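Local coordinates for protein retinol dehydratase (Spodoptera frugiperda, PDB 1X8L) that dehydrates retinol to anhydroretinol, probably by a sulfotransferase-type reaction that uses the sulfate donor whose desulfated form, adenosine-3'-5'-diphosphate, is bound here, at residues E128-E133 against I301-D306; H197-Y202 against D306-I311. The protein carries 2 engineered substitutions. All blocks are in the same frame, centred on the assembly; numbering follows the deposited sequence.

Contact 1. Residues E128-E133 against I301-D306; sequences ENLDME and IGILAD
The peptide carbonyl of I301 is the flat group that L130 and D131 approach, and it is met from both sides of its plane. On one side the methyl CD2 of L130 sits only 3.1 Å from I301 O, a tight contact. On the other side D131 N donates a hydrogen bond to the same oxygen at 3.2 Å. That bond has 147° at the hydrogen, and its donor is tilted 30° from the carbonyl plane. The L130 CA-H also approaches I301 O, at 3.4 Å, and lies on the D131 N side.

L130 CG stands beside its backbone N (chi1 -79°), and from there the second branch reaches across to I303. The two side chains cross at about a right angle, CD2 of L130 meeting CG2 of I303 at 3.8 Å. I303 also packs on Y135 and L138 of helix 132-142 and lines the 4-oxoretinol pocket. G302 leaves the helix with positive phi, where a CB would jam against the preceding carbonyl and come close to L130 CD2.

D131 also works as N-cap, its OD1 accepting from R134 N. The residue thus gives its own N-H to the end of helix 297-301 while its carboxylate caps the start of helix 132-142. One directional backbone bond therefore joins two helix ends, and the leucine methyl touches the I301 carbonyl oxygen and I303 CG2 from two directions.

Contact 2. Residues H197-Y202 against D306-I311; sequences HARLLY and DGEHFI. With OXR (4-oxoretinol), chain E; A3P (adenosine-3'-5'-diphosphate), chain H.
H197 and F310 extend side by side and point the same way, with F310 CE1 at the edge of the imidazole, 4.2 Å from H197 CD2. Both rings turn edges to 4-oxoretinol: H197 NE2 lies 3.1 Å from its C14, and F310 CE1 3.6 Å from its C15. L200 crosses the phenylalanine obliquely and brings CD2 to the ring edge. With L200 CG anti to its backbone N (chi1 179°), the other methyl, CD1, reaches the E308 backbone, 3.4 Å from its O.

E308 points its CB at the helix, and chi1 (-69°) sets CG beside R199 CB at 3.9 Å; the bend at chi2 (-70°) then turns the carboxylate. Its OE2 accepts from H196 ND1 and from a water, 2.6 Å away, that in turn accepts from R199 NH1 at 3.1 Å. The opposite charges are therefore joined through water.

Cut back to an alanine, H197 would probably open a gap beside C14 of the retinoid and take away the imidazole beside the F310 ring. R73 makes a cation-pi contact with F310, and I311 packs on the adenine of the bound nucleotide. Toward the retinoid the contact is thus apolar and ring-edge packing, with the polar link confined to the E308 carboxylate.

Overall arrangement
Both contacts use the single loop between helices 297-301 and 325-339, sharing D306, but dock it on different elements: contact 1 on the turn leading into helix 132-142, contact 2 on the end of helix 187-200. Their centres lie about 13 Å apart and they touch directly, A305 N probably hydrogen-bonding to L200 O at 2.9 Å. Both are partly buried, but contact 2 lies deeper, about 14 Å from the centre of the chain against about 23 Å. Contact 1 relies on a backbone bond across its segments; contact 2 buries more surface, 298 against 190 Å², and relies on side chains. Through I303, then H197, L201 and F310, both border the same 4-oxoretinol; contact 2 alone also reaches the nucleotide.

Contact 1. Residues E128-E133 against I301-D306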
loop_
_atom_site.group_PDB
_atom_site.type_symbol
_atom_site.label_atom_id
_atom_site.label_comp_id
_atom_site.label_asym_id
_atom_site.label_seq_id
_atom_site.Cartn_x
_atom_site.Cartn_y
_atom_site.Cartn_z
ATOM N N GLU A 128 2.255 27.692 -11.465
ATOM C CA GLU A 128 2.524 29.046 -11.982
ATOM C C GLU A 128 1.799 29.416 -13.289
ATOM O O GLU A 128 1.633 30.600 -13.585
ATOM C CB GLU A 128 4.055 29.277 -12.122
ATOM C CG GLU A 128 4.761 28.590 -13.300
ATOM C CD GLU A 128 4.876 27.069 -13.173
ATOM O OE1 GLU A 128 5.090 26.562 -12.045
ATOM O OE2 GLU A 128 4.753 26.369 -14.209
ATOM N N ASN A 129 1.370 28.402 -14.050
ATOM C CA ASN A 129 0.663 28.593 -15.330
ATOM C C ASN A 129 -0.863 28.615 -15.229
ATOM O O ASN A 129 -1.572 28.554 -16.248
ATOM C CB ASN A 129 1.086 27.508 -16.335
ATOM C CG ASN A 129 2.393 27.848 -17.051
ATOM O OD1 ASN A 129 2.769 29.016 -17.181
ATOM N ND2 ASN A 129 3.092 26.813 -17.514
ATOM N N LEU A 130 -1.364 28.692 -14.004
ATOM C CA LEU A 130 -2.789 28.766 -13.766
ATOM C C LEU A 130 -3.268 30.151 -14.135
ATOM O O LEU A 130 -2.598 31.131 -13.832
ATOM C CB LEU A 130 -3.101 28.544 -12.285
ATOM C CG LEU A 130 -3.113 27.129 -11.741
ATOM C CD1 LEU A 130 -3.243 27.187 -10.229
ATOM C CD2 LEU A 130 -4.243 26.329 -12.375
ATOM N N ASP A 131 -4.426 30.228 -14.780
ATOM C CA ASP A 131 -5.183 31.477 -14.840
ATOM C C ASP A 131 -5.766 31.612 -13.432
ATOM O O ASP A 131 -6.714 30.893 -13.080
ATOM C CB ASP A 131 -6.303 31.398 -15.905
ATOM C CG ASP A 131 -7.117 32.698 -16.023
ATOM O OD1 ASP A 131 -7.362 33.405 -14.999
ATOM O OD2 ASP A 131 -7.572 33.082 -17.120
ATOM N N MET A 132 -5.184 32.499 -12.624
ATOM C CA MET A 132 -5.471 32.515 -11.180
ATOM C C MET A 132 -6.854 33.117 -10.880
ATOM O O MET A 132 -7.534 32.683 -9.967
ATOM C CB MET A 132 -4.361 33.254 -10.397
ATOM C CG MET A 132 -3.133 32.388 -10.006
ATOM S SD MET A 132 -3.522 30.917 -9.015
ATOM C CE MET A 132 -3.858 31.651 -7.389
ATOM N N GLU A 133 -7.267 34.108 -11.662
ATOM C CA GLU A 133 -8.589 34.700 -11.513
ATOM C C GLU A 133 -9.676 33.622 -11.696
ATOM O O GLU A 133 -10.602 33.538 -10.902
ATOM C CB GLU A 133 -8.759 35.883 -12.481
ATOM C CG GLU A 133 -10.181 36.439 -12.617
ATOM C CD GLU A 133 -10.229 37.874 -13.138
ATOM O OE1 GLU A 133 -11.304 38.491 -13.092
ATOM O OE2 GLU A 133 -9.197 38.417 -13.571
ATOM N N ILE A 301 -7.842 26.941 -17.638
ATOM C CA ILE A 301 -7.572 27.320 -16.264
ATOM C C ILE A 301 -6.268 26.668 -15.782
ATOM O O ILE A 301 -5.543 27.278 -15.005
ATOM C CB ILE A 301 -8.766 26.988 -15.328
ATOM C CG1 ILE A 301 -10.047 27.650 -15.836
ATOM C CG2 ILE A 301 -8.474 27.466 -13.898
ATOM C CD1 ILE A 301 -11.243 27.495 -14.916
ATOM N N GLY A 302 -5.957 25.456 -16.258
ATOM C CA GLY A 302 -4.688 24.800 -15.947
ATOM C C GLY A 302 -4.806 23.646 -14.956
ATOM O O GLY A 302 -3.804 23.154 -14.426
ATOM N N ILE A 303 -6.034 23.186 -14.735
ATOM C CA ILE A 303 -6.295 22.142 -13.751
ATOM C C ILE A 303 -6.626 20.769 -14.330
ATOM O O ILE A 303 -6.979 19.877 -13.567
ATOM C CB ILE A 303 -7.424 22.575 -12.814
ATOM C CG1 ILE A 303 -8.727 22.779 -13.585
ATOM C CG2 ILE A 303 -7.038 23.835 -12.075
ATOM C CD1 ILE A 303 -9.956 22.640 -12.715
ATOM N N LEU A 304 -6.562 20.603 -15.652
ATOM C CA LEU A 304 -6.704 19.275 -16.286
ATOM C C LEU A 304 -5.344 18.678 -16.711
ATOM O O LEU A 304 -4.451 19.390 -17.160
ATOM C CB LEU A 304 -7.614 19.348 -17.507
ATOM C CG LEU A 304 -9.047 19.872 -17.356
ATOM C CD1 LEU A 304 -9.784 19.637 -18.656
ATOM C CD2 LEU A 304 -9.806 19.223 -16.222
ATOM N N ALA A 305 -5.187 17.367 -16.554
ATOM C CA ALA A 305 -3.912 16.705 -16.870
ATOM C C ALA A 305 -3.787 16.387 -18.350
ATOM O O ALA A 305 -4.779 16.062 -19.011
ATOM C CB ALA A 305 -3.755 15.429 -16.051
ATOM N N ASP A 306 -2.566 16.486 -18.858
ATOM C CA ASP A 306 -2.242 16.152 -20.251
ATOM C C ASP A 306 -2.674 14.725 -20.547
ATOM O O ASP A 306 -2.633 13.870 -19.665
ATOM C CB ASP A 306 -0.719 16.215 -20.492
ATOM C CG ASP A 306 -0.159 17.618 -20.454
ATOM O OD1 ASP A 306 -0.933 18.592 -20.395
ATOM O OD2 ASP A 306 1.064 17.833 -20.469
#

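Contact 2. Residues H197-Y202 against D306-I311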
loop_
_atom_site.group_PDB
_atom_site.type_symbol
_atom_site.label_atom_id
_atom_site.label_comp_id
_atom_site.label_asym_id
_atom_site.label_seq_id
_atom_site.Cartn_x
_atom_site.Cartn_y
_atom_site.Cartn_z
ATOM N N HIS A 197 -10.686 9.528 -15.241
ATOM C CA HIS A 197 -11.293 10.777 -14.812
ATOM C C HIS A 197 -10.570 11.283 -13.529
ATOM O O HIS A 197 -10.351 12.482 -13.350
ATOM C CB HIS A 197 -12.774 10.544 -14.583
ATOM C CG HIS A 197 -13.475 11.642 -13.871
ATOM N ND1 HIS A 197 -13.413 11.798 -12.504
ATOM C CD2 HIS A 197 -14.329 12.589 -14.318
ATOM C CE1 HIS A 197 -14.155 12.833 -12.148
ATOM N NE2 HIS A 197 -14.698 13.346 -13.234
ATOM N N ALA A 198 -10.147 10.345 -12.682
ATOM C CA ALA A 198 -9.313 10.701 -11.552
ATOM C C ALA A 198 -7.982 11.258 -12.013
ATOM O O ALA A 198 -7.483 12.227 -11.444
ATOM C CB ALA A 198 -9.128 9.508 -10.615
ATOM N N ARG A 199 -7.388 10.642 -13.025
ATOM C CA ARG A 199 -6.145 11.143 -13.617
ATOM C C ARG A 199 -6.334 12.552 -14.229
ATOM O O ARG A 199 -5.506 13.402 -14.084
ATOM C CB ARG A 199 -5.638 10.178 -14.686
ATOM C CG ARG A 199 -5.094 8.869 -14.174
ATOM C CD ARG A 199 -3.628 8.915 -13.918
ATOM N NE ARG A 199 -3.063 7.695 -13.330
ATOM C CZ ARG A 199 -2.330 6.783 -13.972
ATOM N NH1 ARG A 199 -2.087 6.858 -15.278
ATOM N NH2 ARG A 199 -1.854 5.752 -13.291
ATOM N N LEU A 200 -7.449 12.753 -14.903
ATOM C CA LEU A 200 -7.832 14.016 -15.489
ATOM C C LEU A 200 -7.771 15.166 -14.506
ATOM O O LEU A 200 -7.318 16.239 -14.868
ATOM C CB LEU A 200 -9.249 13.914 -16.040
ATOM C CG LEU A 200 -9.872 15.142 -16.677
ATOM C CD1 LEU A 200 -9.281 15.406 -18.067
ATOM C CD2 LEU A 200 -11.353 14.955 -16.765
ATOM N N LEU A 201 -8.235 14.939 -13.282
ATOM C CA LEU A 201 -8.307 15.980 -12.266
ATOM C C LEU A 201 -7.180 15.904 -11.218
ATOM O O LEU A 201 -7.237 16.588 -10.206
ATOM C CB LEU A 201 -9.663 15.897 -11.605
ATOM C CG LEU A 201 -10.846 16.171 -12.543
ATOM C CD1 LEU A 201 -12.136 15.672 -11.929
ATOM C CD2 LEU A 201 -10.948 17.648 -12.810
ATOM N N TYR A 202 -6.165 15.076 -11.489
ATOM C CA TYR A 202 -4.962 14.903 -10.660
ATOM C C TYR A 202 -5.252 14.322 -9.270
ATOM O O TYR A 202 -4.532 14.599 -8.312
ATOM C CB TYR A 202 -4.183 16.216 -10.492
ATOM C CG TYR A 202 -3.584 16.819 -11.728
ATOM C CD1 TYR A 202 -4.198 17.896 -12.361
ATOM C CD2 TYR A 202 -2.366 16.356 -12.245
ATOM C CE1 TYR A 202 -3.631 18.485 -13.484
ATOM C CE2 TYR A 202 -1.794 16.939 -13.374
ATOM C CZ TYR A 202 -2.432 18.009 -13.981
ATOM O OH TYR A 202 -1.877 18.615 -15.079
ATOM N N ASP A 306 -2.566 16.486 -18.858
ATOM C CA ASP A 306 -2.242 16.152 -20.251
ATOM C C ASP A 306 -2.674 14.725 -20.547
ATOM O O ASP A 306 -2.633 13.870 -19.665
ATOM C CB ASP A 306 -0.719 16.215 -20.492
ATOM C CG ASP A 306 -0.159 17.618 -20.454
ATOM O OD1 ASP A 306 -0.933 18.592 -20.395
ATOM O OD2 ASP A 306 1.064 17.833 -20.469
ATOM N N GLY A 307 -3.096 14.464 -21.772
ATOM C CA GLY A 307 -3.490 13.119 -22.162
ATOM C C GLY A 307 -4.929 12.704 -21.837
ATOM O O GLY A 307 -5.513 11.824 -22.513
ATOM N N GLU A 308 -5.528 13.298 -20.807
ATOM C CA GLU A 308 -6.865 12.886 -20.404
ATOM C C GLU A 308 -7.919 13.844 -20.946
ATOM O O GLU A 308 -7.683 15.047 -21.084
ATOM C CB GLU A 308 -6.958 12.766 -18.882
ATOM C CG GLU A 308 -6.160 11.617 -18.305
ATOM C CD GLU A 308 -6.739 10.244 -18.625
ATOM O OE1 GLU A 308 -7.854 10.134 -19.175
ATOM O OE2 GLU A 308 -6.065 9.260 -18.303
ATOM N N HIS A 309 -9.080 13.284 -21.271
ATOM C CA HIS A 309 -10.229 14.060 -21.713
ATOM C C HIS A 309 -11.486 13.602 -20.990
ATOM O O HIS A 309 -11.644 12.430 -20.658
ATOM C CB HIS A 309 -10.370 13.993 -23.250
ATOM C CG HIS A 309 -9.219 14.631 -23.967
ATOM N ND1 HIS A 309 -8.007 13.992 -24.146
ATOM C CD2 HIS A 309 -9.079 15.869 -24.502
ATOM C CE1 HIS A 309 -7.166 14.816 -24.751
ATOM N NE2 HIS A 309 -7.789 15.964 -24.969
ATOM N N PHE A 310 -12.371 14.558 -20.728
ATOM C CA PHE A 310 -13.641 14.288 -20.065
ATOM C C PHE A 310 -14.615 13.472 -20.955
ATOM O O PHE A 310 -15.389 12.640 -20.443
ATOM C CB PHE A 310 -14.261 15.616 -19.594
ATOM C CG PHE A 310 -15.544 15.458 -18.840
ATOM C CD1 PHE A 310 -15.540 15.086 -17.495
ATOM C CD2 PHE A 310 -16.756 15.690 -19.456
ATOM C CE1 PHE A 310 -16.716 14.955 -16.792
ATOM C CE2 PHE A 310 -17.944 15.553 -18.744
ATOM C CZ PHE A 310 -17.924 15.165 -17.421
ATOM N N ILE A 311 -14.613 13.731 -22.264
ATOM C CA ILE A 311 -15.248 12.829 -23.230
ATOM C C ILE A 311 -14.076 12.075 -23.870
ATOM O O ILE A 311 -13.270 12.695 -24.537
ATOM C CB ILE A 311 -16.058 13.591 -24.336
ATOM C CG1 ILE A 311 -16.929 14.726 -23.769
ATOM C CG2 ILE A 311 -16.866 12.609 -25.161
ATOM C CD1 ILE A 311 -18.070 14.297 -22.996
HETATM O O2 OXR E . -7.795 19.409 -7.667
HETATM C C4 OXR E . -8.684 20.240 -7.712
HETATM C C3 OXR E . -8.396 21.545 -7.046
HETATM C C2 OXR E . -9.512 22.570 -7.107
HETATM C C1 OXR E . -10.835 22.229 -7.809
HETATM C C17 OXR E . -11.033 23.239 -8.942
HETATM C C16 OXR E . -11.975 22.307 -6.775
HETATM C C5 OXR E . -9.952 19.945 -8.372
HETATM C C18 OXR E . -10.038 18.577 -8.977
HETATM C C6 OXR E . -10.961 20.846 -8.426
HETATM C C7 OXR E . -12.296 20.655 -9.080
HETATM C C8 OXR E . -12.829 19.542 -9.574
HETATM C C9 OXR E . -14.177 19.515 -10.206
HETATM C C19 OXR E . -15.075 20.719 -10.386
HETATM C C10 OXR E . -14.543 18.312 -10.668
HETATM C C11 OXR E . -15.779 18.054 -11.371
HETATM C C12 OXR E . -15.903 16.832 -11.884
HETATM C C13 OXR E . -17.096 16.423 -12.633
HETATM C C20 OXR E . -18.110 17.439 -13.096
HETATM C C14 OXR E . -17.248 15.122 -12.911
HETATM C C15 OXR E . -18.458 14.575 -13.667
HETATM O O1 OXR E . -19.645 14.527 -12.879
HETATM P P1 A3P H . -15.587 6.506 -21.343
HETATM O O1P A3P H . -14.541 6.955 -20.312
HETATM O O2P A3P H . -15.127 7.083 -22.732
HETATM O O3P A3P H . -15.653 4.928 -21.216
HETATM P P2 A3P H . -20.473 10.714 -17.459
HETATM O O4P A3P H . -21.029 11.878 -18.330
HETATM O O5P A3P H . -21.530 10.183 -16.453
HETATM O O6P A3P H . -19.193 11.214 -16.712
HETATM O "O5'" A3P H . -20.102 9.534 -18.488
HETATM C "C5'" A3P H . -18.800 9.479 -19.045
HETATM C "C4'" A3P H . -18.664 8.403 -20.117
HETATM O "O4'" A3P H . -19.622 8.611 -21.140
HETATM C "C3'" A3P H . -17.300 8.565 -20.733
HETATM O "O3'" A3P H . -17.033 7.187 -21.106
HETATM C "C2'" A3P H . -17.486 9.229 -22.049
HETATM O "O2'" A3P H . -16.490 9.087 -23.040
HETATM C "C1'" A3P H . -18.928 8.899 -22.359
HETATM N N9 A3P H . -19.611 9.764 -23.299
HETATM C C8 A3P H . -19.804 11.096 -23.189
HETATM N N7 A3P H . -20.518 11.556 -24.249
HETATM C C5 A3P H . -20.765 10.522 -25.036
HETATM C C6 A3P H . -21.450 10.257 -26.312
HETATM N N6 A3P H . -21.989 11.313 -26.914
HETATM N N1 A3P H . -21.519 8.991 -26.786
HETATM C C2 A3P H . -20.964 7.923 -26.171
HETATM N N3 A3P H . -20.307 8.048 -25.006
HETATM C C4 A3P H . -20.199 9.365 -24.409
HETATM O O HOH W 1 -3.758 8.591 -17.200
#